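Local coordinates for protein Bd0816 (Bdellovibrio bacteriovorus HD100, PDB 5CER) that probably acts as a serine-type D-Ala-D-Ala carboxypeptidase of the peptidase S13 family, removing terminal D-alanine from peptidoglycan stem peptides, at residues H58-A63 / K188-T193; L203-K208 / I387-F392; P263-A268 / G322-A327; V297-S302 / N312-M317. The protein carries 2 engineered substitutions. One frame throughout, in Å; residues are numbered along the deposited sequence.

Contact 1 (H58-A63 / K188-T193)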
loop_
_atom_site.group_PDB
_atom_site.type_symbol
_atom_site.label_atom_id
_atom_site.label_comp_id
_atom_site.label_asym_id
_atom_site.label_seq_id
_atom_site.Cartn_x
_atom_site.Cartn_y
_atom_site.Cartn_z
ATOM N N HIS A 58 5.675 -25.267 22.073
ATOM C CA HIS A 58 5.771 -26.321 23.088
ATOM C C HIS A 58 6.596 -27.461 22.476
ATOM O O HIS A 58 6.125 -28.169 21.599
ATOM C CB HIS A 58 4.352 -26.776 23.467
ATOM C CG HIS A 58 3.583 -25.728 24.196
ATOM N ND1 HIS A 58 3.765 -25.474 25.538
ATOM C CD2 HIS A 58 2.667 -24.836 23.764
ATOM C CE1 HIS A 58 2.978 -24.481 25.905
ATOM N NE2 HIS A 58 2.305 -24.072 24.845
ATOM N N LEU A 59 7.835 -27.576 22.926
ATOM C CA LEU A 59 8.847 -28.423 22.321
ATOM C C LEU A 59 9.136 -29.593 23.264
ATOM O O LEU A 59 9.540 -29.394 24.430
ATOM C CB LEU A 59 10.090 -27.574 22.082
ATOM C CG LEU A 59 10.045 -26.771 20.790
ATOM C CD1 LEU A 59 10.624 -25.380 21.000
ATOM C CD2 LEU A 59 10.773 -27.448 19.647
ATOM N N THR A 60 8.888 -30.818 22.783
ATOM C CA THR A 60 9.065 -32.018 23.582
ATOM C C THR A 60 10.039 -32.958 22.863
ATOM O O THR A 60 9.775 -33.336 21.731
ATOM C CB THR A 60 7.693 -32.717 23.798
ATOM O OG1 THR A 60 6.744 -31.799 24.355
ATOM C CG2 THR A 60 7.817 -33.945 24.685
ATOM N N PRO A 61 11.147 -33.364 23.525
ATOM C CA PRO A 61 12.046 -34.335 22.884
ATOM C C PRO A 61 11.425 -35.708 22.580
ATOM O O PRO A 61 10.656 -36.251 23.401
ATOM C CB PRO A 61 13.208 -34.501 23.875
ATOM C CG PRO A 61 12.977 -33.564 24.998
ATOM C CD PRO A 61 11.648 -32.906 24.845
ATOM N N THR A 62 11.718 -36.204 21.381
ATOM C CA THR A 62 11.407 -37.560 20.964
ATOM C C THR A 62 12.631 -38.448 21.135
ATOM O O THR A 62 13.752 -37.960 21.148
ATOM C CB THR A 62 10.976 -37.620 19.483
ATOM O OG1 THR A 62 11.950 -36.989 18.639
ATOM C CG2 THR A 62 9.630 -36.957 19.275
ATOM N N ALA A 63 12.408 -39.756 21.253
ATOM C CA ALA A 63 13.483 -40.736 21.465
ATOM C C ALA A 63 14.604 -40.716 20.399
ATOM O O ALA A 63 15.762 -41.024 20.710
ATOM C CB ALA A 63 12.884 -42.132 21.576
ATOM N N LYS A 188 -2.259 -31.271 26.004
ATOM C CA LYS A 188 -1.660 -31.277 27.339
ATOM C C LYS A 188 -0.210 -31.744 27.163
ATOM O O LYS A 188 0.100 -32.616 26.334
ATOM C CB LYS A 188 -2.493 -32.151 28.325
ATOM C CG LYS A 188 -3.661 -31.379 29.145
ATOM C CD LYS A 188 -3.044 -30.355 30.083
ATOM C CE LYS A 188 -4.060 -29.600 30.903
ATOM N NZ LYS A 188 -3.965 -29.890 32.361
ATOM N N LYS A 189 0.681 -31.171 27.955
ATOM C CA LYS A 189 2.105 -31.322 27.706
ATOM C C LYS A 189 2.761 -32.394 28.582
ATOM O O LYS A 189 2.317 -32.641 29.697
ATOM C CB LYS A 189 2.839 -29.993 27.821
ATOM C CG LYS A 189 2.499 -29.088 28.978
ATOM C CD LYS A 189 3.403 -27.867 28.912
ATOM C CE LYS A 189 2.878 -26.728 29.757
ATOM N NZ LYS A 189 3.753 -25.539 29.569
ATOM N N ASP A 190 3.823 -33.008 28.044
ATOM C CA ASP A 190 4.593 -34.035 28.743
ATOM C C ASP A 190 5.411 -33.424 29.849
ATOM O O ASP A 190 5.655 -32.220 29.872
ATOM C CB ASP A 190 5.593 -34.762 27.814
ATOM C CG ASP A 190 5.217 -36.240 27.483
ATOM O OD1 ASP A 190 3.981 -36.491 27.350
ATOM O OD2 ASP A 190 6.171 -37.133 27.375
ATOM N N LYS A 191 5.850 -34.298 30.753
ATOM C CA LYS A 191 6.779 -33.893 31.821
ATOM C C LYS A 191 8.010 -33.165 31.301
ATOM O O LYS A 191 8.508 -32.277 31.980
ATOM C CB LYS A 191 7.228 -35.048 32.769
ATOM C CG LYS A 191 6.781 -36.450 32.363
ATOM C CD LYS A 191 7.255 -37.645 33.218
ATOM C CE LYS A 191 7.247 -38.974 32.451
ATOM N NZ LYS A 191 7.760 -40.098 33.278
ATOM N N TYR A 192 8.475 -33.553 30.113
ATOM C CA TYR A 192 9.699 -33.025 29.521
ATOM C C TYR A 192 9.440 -31.971 28.447
ATOM O O TYR A 192 10.316 -31.722 27.634
ATOM C CB TYR A 192 10.492 -34.175 28.899
ATOM C CG TYR A 192 10.819 -35.281 29.860
ATOM C CD1 TYR A 192 11.833 -35.119 30.795
ATOM C CD2 TYR A 192 10.108 -36.486 29.848
ATOM C CE1 TYR A 192 12.127 -36.124 31.703
ATOM C CE2 TYR A 192 10.393 -37.501 30.756
ATOM C CZ TYR A 192 11.406 -37.317 31.679
ATOM O OH TYR A 192 11.711 -38.302 32.581
ATOM N N THR A 193 8.252 -31.373 28.434
ATOM C CA THR A 193 7.960 -30.299 27.492
ATOM C C THR A 193 8.538 -29.004 28.021
ATOM O O THR A 193 8.267 -28.600 29.161
ATOM C CB THR A 193 6.454 -30.138 27.256
ATOM O OG1 THR A 193 5.919 -31.370 26.764
ATOM C CG2 THR A 193 6.151 -29.015 26.246
#
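Thr60 and Thr193 make a hydroxyl-to-hydroxyl contact at the end of an antiparallel strand pair in the mixed sheet, joining strand 54-61 to a type I beta turn, Asp190 to Thr193, that feeds into strand 194-199. This end of the sheet lies far out from the centre of the chain, and the backbone pairing of Leu59 with Gly194 begins just past the turn. The hydroxyls meet directly, Thr60 OG1 to Thr193 OG1 at 2.6 Å, and either may be the donor. Both oxygens sit beside their own backbone N and anti to the carbonyl carbon (chi1 -54° for Thr60, -58° for Thr193), which turns both into the gap between the segments. Thr193 OG1 also accepts a weak, bent bond from Asp190 N at 3.0 Å, while Thr193 N closes the turn on Asp190 O at 3.1 Å; the same hydroxyl therefore links turn and strand. Thr60 CG2, on the other branch, rests against Asp190 CB at 3.9 Å, the two side chains crossing at about a right angle. Further back along the strand, the methyl Thr193 CG2 lies at the edge of the His58 imidazole, near its plane. The ammonium of Lys189 reaches the same rim, NZ to His58 CE1 3.9 Å, delivered by a chain that is extended beyond CG. NE2 of the imidazole is hydrogen-bonded to Glu72 OE1. Two contacts to carbonyl oxygens complete the join: Thr193 CA points its hydrogen at Leu59 O, 3.6 Å away, and the proline ring carbon Pro61 CD lies 3.3 Å from Tyr192 O.

Contact 2 (L203-K208 / I387-F392)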
loop_
_atom_site.group_PDB
_atom_site.type_symbol
_atom_site.label_atom_id
_atom_site.label_comp_id
_atom_site.label_asym_id
_atom_site.label_seq_id
_atom_site.Cartn_x
_atom_site.Cartn_y
_atom_site.Cartn_z
ATOM N N LEU A 203 2.557 -3.856 17.743
ATOM C CA LEU A 203 1.390 -3.696 16.906
ATOM C C LEU A 203 1.566 -2.495 15.988
ATOM O O LEU A 203 1.213 -2.577 14.799
ATOM C CB LEU A 203 0.117 -3.540 17.735
ATOM C CG LEU A 203 -1.170 -3.323 16.947
ATOM C CD1 LEU A 203 -1.519 -4.533 16.082
ATOM C CD2 LEU A 203 -2.344 -2.949 17.867
ATOM N N ARG A 204 2.083 -1.404 16.536
ATOM C CA ARG A 204 2.281 -0.202 15.749
ATOM C C ARG A 204 3.093 -0.444 14.457
ATOM O O ARG A 204 2.816 0.188 13.442
ATOM C CB ARG A 204 2.911 0.919 16.579
ATOM C CG ARG A 204 4.358 0.735 16.878
ATOM C CD ARG A 204 4.840 1.763 17.878
ATOM N NE ARG A 204 6.268 1.509 17.930
ATOM C CZ ARG A 204 7.005 1.009 18.885
ATOM N NH1 ARG A 204 6.517 0.751 20.074
ATOM N NH2 ARG A 204 8.276 0.823 18.647
ATOM N N THR A 205 4.076 -1.360 14.518
ATOM C CA THR A 205 4.875 -1.709 13.352
ATOM C C THR A 205 4.174 -2.651 12.387
ATOM O O THR A 205 4.307 -2.503 11.170
ATOM C CB THR A 205 6.230 -2.252 13.805
ATOM O OG1 THR A 205 6.829 -1.237 14.615
ATOM C CG2 THR A 205 7.148 -2.569 12.613
ATOM N N ILE A 206 3.390 -3.574 12.910
ATOM C CA ILE A 206 2.516 -4.390 12.070
ATOM C C ILE A 206 1.542 -3.444 11.300
ATOM O O ILE A 206 1.291 -3.616 10.131
ATOM C CB ILE A 206 1.735 -5.406 12.909
ATOM C CG1 ILE A 206 2.658 -6.487 13.440
ATOM C CG2 ILE A 206 0.623 -6.035 12.056
ATOM C CD1 ILE A 206 2.019 -7.542 14.324
ATOM N N LEU A 207 1.027 -2.438 11.996
ATOM C CA LEU A 207 0.110 -1.497 11.398
ATOM C C LEU A 207 0.822 -0.627 10.342
ATOM O O LEU A 207 0.256 -0.371 9.261
ATOM C CB LEU A 207 -0.553 -0.661 12.494
ATOM C CG LEU A 207 -1.484 -1.451 13.453
ATOM C CD1 LEU A 207 -1.824 -0.616 14.685
ATOM C CD2 LEU A 207 -2.759 -1.894 12.774
ATOM N N LYS A 208 2.027 -0.168 10.661
ATOM C CA LYS A 208 2.822 0.602 9.731
ATOM C C LYS A 208 3.050 -0.181 8.437
ATOM O O LYS A 208 2.910 0.356 7.343
ATOM C CB LYS A 208 4.156 0.990 10.357
ATOM C CG LYS A 208 5.053 1.817 9.436
ATOM C CD LYS A 208 4.601 3.269 9.354
ATOM C CE LYS A 208 5.490 4.042 8.389
ATOM N NZ LYS A 208 5.427 5.522 8.497
ATOM N N ILE A 387 10.849 4.117 8.921
ATOM C CA ILE A 387 10.704 2.888 9.711
ATOM C C ILE A 387 10.872 1.694 8.777
ATOM O O ILE A 387 10.243 1.618 7.743
ATOM C CB ILE A 387 9.318 2.826 10.393
ATOM C CG1 ILE A 387 9.180 3.945 11.431
ATOM C CG2 ILE A 387 9.075 1.459 11.020
ATOM C CD1 ILE A 387 7.744 4.344 11.734
ATOM N N LEU A 388 11.746 0.779 9.154
ATOM C CA LEU A 388 11.912 -0.442 8.415
ATOM C C LEU A 388 10.951 -1.419 9.132
ATOM O O LEU A 388 11.211 -1.840 10.245
ATOM C CB LEU A 388 13.363 -0.888 8.428
ATOM C CG LEU A 388 13.672 -2.250 7.725
ATOM C CD1 LEU A 388 13.015 -2.420 6.350
ATOM C CD2 LEU A 388 15.181 -2.529 7.643
ATOM N N ALA A 389 9.822 -1.714 8.485
ATOM C CA ALA A 389 8.716 -2.386 9.135
ATOM C C ALA A 389 8.728 -3.932 8.976
ATOM O O ALA A 389 8.005 -4.533 8.188
ATOM C CB ALA A 389 7.412 -1.800 8.651
ATOM N N LEU A 390 9.565 -4.563 9.777
ATOM C CA LEU A 390 9.661 -6.032 9.816
ATOM C C LEU A 390 8.649 -6.608 10.804
ATOM O O LEU A 390 8.296 -5.945 11.766
ATOM C CB LEU A 390 11.070 -6.456 10.202
ATOM C CG LEU A 390 12.150 -6.026 9.195
ATOM C CD1 LEU A 390 13.568 -5.900 9.778
ATOM C CD2 LEU A 390 12.122 -7.081 8.104
ATOM N N PRO A 391 8.233 -7.847 10.582
ATOM C CA PRO A 391 7.317 -8.480 11.492
ATOM C C PRO A 391 7.951 -9.005 12.775
ATOM O O PRO A 391 7.248 -9.606 13.600
ATOM C CB PRO A 391 6.734 -9.613 10.659
ATOM C CG PRO A 391 7.816 -9.974 9.714
ATOM C CD PRO A 391 8.579 -8.725 9.448
ATOM N N PHE A 392 9.258 -8.781 12.961
ATOM C CA PHE A 392 9.978 -9.156 14.209
ATOM C C PHE A 392 10.998 -8.068 14.474
ATOM O O PHE A 392 11.352 -7.344 13.546
ATOM C CB PHE A 392 10.674 -10.541 14.054
ATOM C CG PHE A 392 11.518 -10.676 12.814
ATOM C CD1 PHE A 392 12.802 -10.188 12.777
ATOM C CD2 PHE A 392 11.005 -11.252 11.663
ATOM C CE1 PHE A 392 13.576 -10.264 11.623
ATOM C CE2 PHE A 392 11.781 -11.353 10.500
ATOM C CZ PHE A 392 13.077 -10.857 10.497
#
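Lys208, Thr205 and Ile387 have the most surface buried here, where one face of helix 203-213 meets an extended segment of the loop leading to strand 399-400. Thr205 and Lys208 stand nearly one helical turn apart, so both address that segment. Thr205 uses its methyl: CG2, set anti to the backbone N (its OG1 at chi1 -57°), lies 3.8 Å from Ala389 CA and 3.7 Å from Leu390 O. Ala389 CB fills in beside it, 4.0 Å from Thr205 CG2. Lys208 offers its aliphatic stem instead. Its chain leaves the helix with CG anti to the backbone N, kinks at chi2 (77°) and runs obliquely across the end of Ile387, whose CD1 touches Lys208 CE at 4.0 Å and CD at 4.1 Å. Past that methyl the ammonium is buried but well supplied: NZ forms a salt bridge with Asp301 and hydrogen bonds to Ser292 O, Leu295 O and Tyr384 OH. Tyr384 OH also bonds Ile387 N, so a single hydroxyl ties the lysine tip to the start of the loop segment. The result is a helix face crossed by part of the C-terminal loop, apolar between the segments and polar at one end, consistent with the penicillin-binding-protein type of fold expected of the S13 family.

Contact 3 (P263-A268 / G322-A327)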
loop_
_atom_site.group_PDB
_atom_site.type_symbol
_atom_site.label_atom_id
_atom_site.label_comp_id
_atom_site.label_asym_id
_atom_site.label_seq_id
_atom_site.Cartn_x
_atom_site.Cartn_y
_atom_site.Cartn_z
ATOM N N PRO A 263 -20.619 -4.340 -6.639
ATOM C CA PRO A 263 -19.669 -4.179 -5.531
ATOM C C PRO A 263 -20.324 -3.788 -4.207
ATOM O O PRO A 263 -21.384 -3.177 -4.194
ATOM C CB PRO A 263 -18.736 -3.081 -6.038
ATOM C CG PRO A 263 -19.622 -2.248 -6.928
ATOM C CD PRO A 263 -20.542 -3.230 -7.607
ATOM N N ILE A 264 -19.692 -4.174 -3.104
ATOM C CA ILE A 264 -20.086 -3.767 -1.751
ATOM C C ILE A 264 -18.818 -3.260 -1.093
ATOM O O ILE A 264 -17.835 -4.000 -0.968
ATOM C CB ILE A 264 -20.682 -4.972 -0.964
ATOM C CG1 ILE A 264 -21.942 -5.471 -1.686
ATOM C CG2 ILE A 264 -21.016 -4.625 0.497
ATOM C CD1 ILE A 264 -22.248 -6.950 -1.418
ATOM N N TYR A 265 -18.908 -2.066 -0.547
ATOM C CA TYR A 265 -17.771 -1.402 0.044
ATOM C C TYR A 265 -18.055 -0.879 1.473
ATOM O O TYR A 265 -19.152 -0.445 1.766
ATOM C CB TYR A 265 -17.456 -0.212 -0.808
ATOM C CG TYR A 265 -17.024 -0.508 -2.217
ATOM C CD1 TYR A 265 -15.876 -1.299 -2.462
ATOM C CD2 TYR A 265 -17.682 0.061 -3.313
ATOM C CE1 TYR A 265 -15.435 -1.547 -3.756
ATOM C CE2 TYR A 265 -17.222 -0.140 -4.599
ATOM C CZ TYR A 265 -16.095 -0.945 -4.819
ATOM O OH TYR A 265 -15.635 -1.165 -6.126
ATOM N N ASN A 266 -17.021 -0.839 2.319
ATOM C CA ASN A 266 -17.071 -0.075 3.555
ATOM C C ASN A 266 -17.357 1.357 3.179
ATOM O O ASN A 266 -16.738 1.904 2.228
ATOM C CB ASN A 266 -15.745 -0.125 4.314
ATOM C CG ASN A 266 -15.422 -1.488 4.892
ATOM O OD1 ASN A 266 -16.270 -2.408 4.964
ATOM N ND2 ASN A 266 -14.176 -1.647 5.319
ATOM N N GLU A 267 -18.269 1.976 3.909
ATOM C CA GLU A 267 -18.650 3.388 3.680
ATOM C C GLU A 267 -18.617 4.177 4.974
ATOM O O GLU A 267 -18.978 3.660 6.042
ATOM C CB GLU A 267 -20.071 3.480 3.217
ATOM C CG GLU A 267 -20.340 2.966 1.828
ATOM C CD GLU A 267 -21.793 3.179 1.417
ATOM O OE1 GLU A 267 -22.708 3.254 2.292
ATOM O OE2 GLU A 267 -21.999 3.276 0.197
ATOM N N ALA A 268 -18.168 5.411 4.888
ATOM C CA ALA A 268 -18.364 6.324 5.989
ATOM C C ALA A 268 -18.437 7.753 5.459
ATOM O O ALA A 268 -18.100 8.007 4.308
ATOM C CB ALA A 268 -17.261 6.178 7.032
ATOM N N GLY A 322 -6.303 4.891 -1.003
ATOM C CA GLY A 322 -7.324 3.888 -1.258
ATOM C C GLY A 322 -7.697 3.809 -2.714
ATOM O O GLY A 322 -7.798 4.841 -3.409
ATOM N N THR A 323 -7.935 2.572 -3.163
ATOM C CA THR A 323 -8.259 2.291 -4.547
ATOM C C THR A 323 -9.237 1.124 -4.669
ATOM O O THR A 323 -8.917 0.007 -4.230
ATOM C CB THR A 323 -7.000 1.878 -5.289
ATOM O OG1 THR A 323 -6.007 2.892 -5.155
ATOM C CG2 THR A 323 -7.311 1.657 -6.792
ATOM N N VAL A 324 -10.436 1.385 -5.173
ATOM C CA VAL A 324 -11.371 0.317 -5.607
ATOM C C VAL A 324 -11.936 0.785 -6.945
ATOM O O VAL A 324 -11.624 1.882 -7.369
ATOM C CB VAL A 324 -12.500 -0.031 -4.604
ATOM C CG1 VAL A 324 -11.903 -0.602 -3.315
ATOM C CG2 VAL A 324 -13.319 1.178 -4.278
ATOM N N ASN A 325 -12.719 -0.084 -7.611
ATOM C CA ASN A 325 -13.222 0.236 -8.936
ATOM C C ASN A 325 -14.058 1.526 -8.963
ATOM O O ASN A 325 -13.956 2.281 -9.926
ATOM C CB ASN A 325 -14.010 -0.918 -9.505
ATOM C CG ASN A 325 -13.131 -2.059 -9.976
ATOM O OD1 ASN A 325 -11.915 -1.939 -10.076
ATOM N ND2 ASN A 325 -13.749 -3.191 -10.250
ATOM N N LYS A 326 -14.812 1.775 -7.880
ATOM C CA LYS A 326 -15.676 2.944 -7.776
ATOM C C LYS A 326 -15.104 4.140 -6.994
ATOM O O LYS A 326 -15.798 5.162 -6.840
ATOM C CB LYS A 326 -17.043 2.561 -7.189
ATOM C CG LYS A 326 -17.799 1.569 -8.009
ATOM C CD LYS A 326 -17.994 2.056 -9.425
ATOM C CE LYS A 326 -18.932 1.175 -10.192
ATOM N NZ LYS A 326 -19.011 1.574 -11.622
ATOM N N ALA A 327 -13.880 4.033 -6.481
ATOM C CA ALA A 327 -13.341 5.125 -5.668
ATOM C C ALA A 327 -11.822 5.222 -5.642
ATOM O O ALA A 327 -11.112 4.218 -5.727
ATOM C CB ALA A 327 -13.906 5.030 -4.234
HETATM O O HOH W 1 -13.271 -2.990 -6.397
#
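Tyr265 lays its ring against Val324, with the methyl CG2 over one face, 3.8 Å from the centroid and shifted toward the rim: a CH-pi contact. The valine's CB comes nearer the CE1 corner, at 3.4 Å. Val324 can present this side because CG2 sits between its backbone N and carbonyl carbon, while CG1 brushes CE1 at 3.7 Å. Further along the ring, on the same side of its plane, the Lys326 side chain crosses at about a right angle and comes in obliquely, CB 3.7 Å from Tyr265 CE2. Its CG lies near Pro263 CG, and its ammonium leads away to salt bridges with Asp350 and Asp352. Val324 and Lys326 belong to the type I turn from Val324 to Ala327, a tight hairpin joining strands 317-324 and 327-336, closed by Val324 N to Ala327 O at 3.0 Å and Ala327 N to Val324 O at 3.2 Å. Gly322, just upstream, ends what the sequence suggests is the family's Lys-Thr-Gly motif. A water in the plane of the ring, at its edge, bonds Tyr265 OH at 3.0 Å and accepts from Asn325 N at 3.2 Å. The chemistry implies apolar adhesion along the ring and a water-mediated polar link at the phenol, which together join the hairpin to the approach to strand 267-268.

Contact 4 (V297-S302 / N312-M317)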
loop_
_atom_site.group_PDB
_atom_site.type_symbol
_atom_site.label_atom_id
_atom_site.label_comp_id
_atom_site.label_asym_id
_atom_site.label_seq_id
_atom_site.Cartn_x
_atom_site.Cartn_y
_atom_site.Cartn_z
ATOM N N VAL A 297 4.601 8.040 5.196
ATOM C CA VAL A 297 5.052 9.395 5.002
ATOM C C VAL A 297 5.424 9.581 3.554
ATOM O O VAL A 297 6.245 8.827 3.035
ATOM C CB VAL A 297 6.297 9.699 5.859
ATOM C CG1 VAL A 297 6.764 11.121 5.640
ATOM C CG2 VAL A 297 5.961 9.478 7.336
ATOM N N ALA A 298 4.833 10.590 2.913
ATOM C CA ALA A 298 5.056 10.860 1.500
ATOM C C ALA A 298 6.530 10.929 1.185
ATOM O O ALA A 298 7.274 11.658 1.820
ATOM C CB ALA A 298 4.373 12.135 1.068
ATOM N N ASN A 299 6.929 10.171 0.168
ATOM C CA ASN A 299 8.289 10.134 -0.327
ATOM C C ASN A 299 9.266 9.412 0.590
ATOM O O ASN A 299 10.076 8.631 0.090
ATOM C CB ASN A 299 8.803 11.528 -0.714
ATOM C CG ASN A 299 10.145 11.501 -1.378
ATOM O OD1 ASN A 299 11.089 12.109 -0.880
ATOM N ND2 ASN A 299 10.261 10.804 -2.492
ATOM N N LYS A 300 9.206 9.655 1.889
ATOM C CA LYS A 300 10.175 9.065 2.805
ATOM C C LYS A 300 10.011 7.576 3.090
ATOM O O LYS A 300 11.017 6.893 3.316
ATOM C CB LYS A 300 10.234 9.869 4.106
ATOM C CG LYS A 300 10.913 11.234 3.933
ATOM C CD LYS A 300 10.837 12.015 5.234
ATOM C CE LYS A 300 11.061 13.501 5.069
ATOM N NZ LYS A 300 12.513 13.759 4.914
ATOM N N ASP A 301 8.791 7.048 3.021
ATOM C CA ASP A 301 8.604 5.586 3.108
ATOM C C ASP A 301 8.625 4.949 1.717
ATOM O O ASP A 301 7.602 4.920 1.017
ATOM C CB ASP A 301 7.318 5.252 3.843
ATOM C CG ASP A 301 7.419 5.492 5.320
ATOM O OD1 ASP A 301 8.456 5.094 5.900
ATOM O OD2 ASP A 301 6.488 6.147 5.890
ATOM N N SER A 302 9.809 4.502 1.306
ATOM C CA SER A 302 10.036 3.935 -0.027
ATOM C C SER A 302 9.225 2.752 -0.301
ATOM O O SER A 302 8.887 2.505 -1.446
ATOM C CB SER A 302 11.475 3.445 -0.225
ATOM O OG SER A 302 12.430 4.379 0.221
ATOM N N ASN A 312 4.558 19.350 -3.637
ATOM C CA ASN A 312 4.926 19.942 -2.359
ATOM C C ASN A 312 4.496 19.118 -1.113
ATOM O O ASN A 312 4.837 19.477 0.004
ATOM C CB ASN A 312 4.467 21.414 -2.289
ATOM C CG ASN A 312 2.984 21.556 -2.442
ATOM O OD1 ASN A 312 2.227 20.609 -2.198
ATOM N ND2 ASN A 312 2.547 22.731 -2.886
ATOM N N ALA A 313 3.808 18.009 -1.314
ATOM C CA ALA A 313 3.535 17.066 -0.244
ATOM C C ALA A 313 4.748 16.221 0.137
ATOM O O ALA A 313 4.745 15.634 1.207
ATOM C CB ALA A 313 2.395 16.129 -0.639
ATOM N N ALA A 314 5.777 16.153 -0.714
ATOM C CA ALA A 314 6.922 15.253 -0.450
ATOM C C ALA A 314 7.615 15.573 0.874
ATOM O O ALA A 314 7.953 16.738 1.146
ATOM C CB ALA A 314 7.927 15.313 -1.562
ATOM N N GLY A 315 7.690 14.581 1.761
ATOM C CA GLY A 315 8.245 14.799 3.090
ATOM C C GLY A 315 7.397 15.628 4.057
ATOM O O GLY A 315 7.828 15.896 5.177
ATOM N N SER A 316 6.177 15.994 3.640
ATOM C CA SER A 316 5.284 16.879 4.406
ATOM C C SER A 316 3.851 16.369 4.577
ATOM O O SER A 316 2.992 17.114 5.016
ATOM C CB SER A 316 5.220 18.220 3.696
ATOM O OG SER A 316 6.489 18.808 3.674
ATOM N N MET A 317 3.590 15.129 4.183
ATOM C CA MET A 317 2.275 14.568 4.295
ATOM C C MET A 317 2.417 13.185 4.890
ATOM O O MET A 317 3.282 12.382 4.445
ATOM C CB MET A 317 1.561 14.480 2.915
ATOM C CG MET A 317 0.160 13.881 2.954
ATOM S SD MET A 317 -0.572 13.746 1.302
ATOM C CE MET A 317 0.344 12.368 0.617
#
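Met317 and Ala298 meet where strands 296-297 and 317-324, antiparallel partners at one margin of the six-stranded sheet, give way to the loop between them. From CB outward, the methionine first touches Ala298 CB at 4.1 Å; CG and SD then run straight out, CG anti to the backbone N; at chi3 (74°) the chain turns, and CE comes back to the same alanine methyl, also at 4.1 Å. The thioether arm thus arches over Ala298 CB, and the same side chain also packs on Ile369, Leu330, Ile334 and Phe309. Beside it the backbones are bonded. Ala298 N gives an almost straight bond to Met317 O, 2.8 Å long with an angle of 172°, pointing nearly along the carbonyl bond. Val297 CA adds a CA-H...O contact to that oxygen. In return Gly315 N donates to Ala298 O at 3.0 Å, from above the carbonyl plane and 46° out of it. Gly315 is the third residue of a type II turn closed by Ser316 N on Ala313 O, and its lack of a side chain lets Lys300 come in close: CE lies 3.7 Å from Gly315 CA, and NZ continues to a salt bridge with Glu381. On the neighbouring side Asn299 CB packs on Ala314 CB at 4.0 Å. The 297-302 loop is braced from within by Asp301, whose carboxylate takes a bond from the start of the loop: Val297 N donates to Asp301 OD2 at 2.8 Å, on the anti side of that oxygen.

Overall arrangement
From the N terminus, contact 1 opens on strand 54-61 and closes at 188-193, completing a loop within the outlying mixed-sheet region before anything else begins. Contact 2 then opens on helix 203-213 and closes only in the C-terminal tail, so contacts 3 and 4 fall inside its loop. These two are nested in turn: contact 4 lies within the loop that contact 3 closes between the approach to strand 267-268 and the 324-327 hairpin. No loops cross. Contacts 2 and 4 touch through the Lys208-Asp301 salt bridge, tying helix and tail to the end of the six-stranded sheet. Contact 1 stands apart, its centre about 33 Å from that of contact 2 and about 51 Å from that of contact 4.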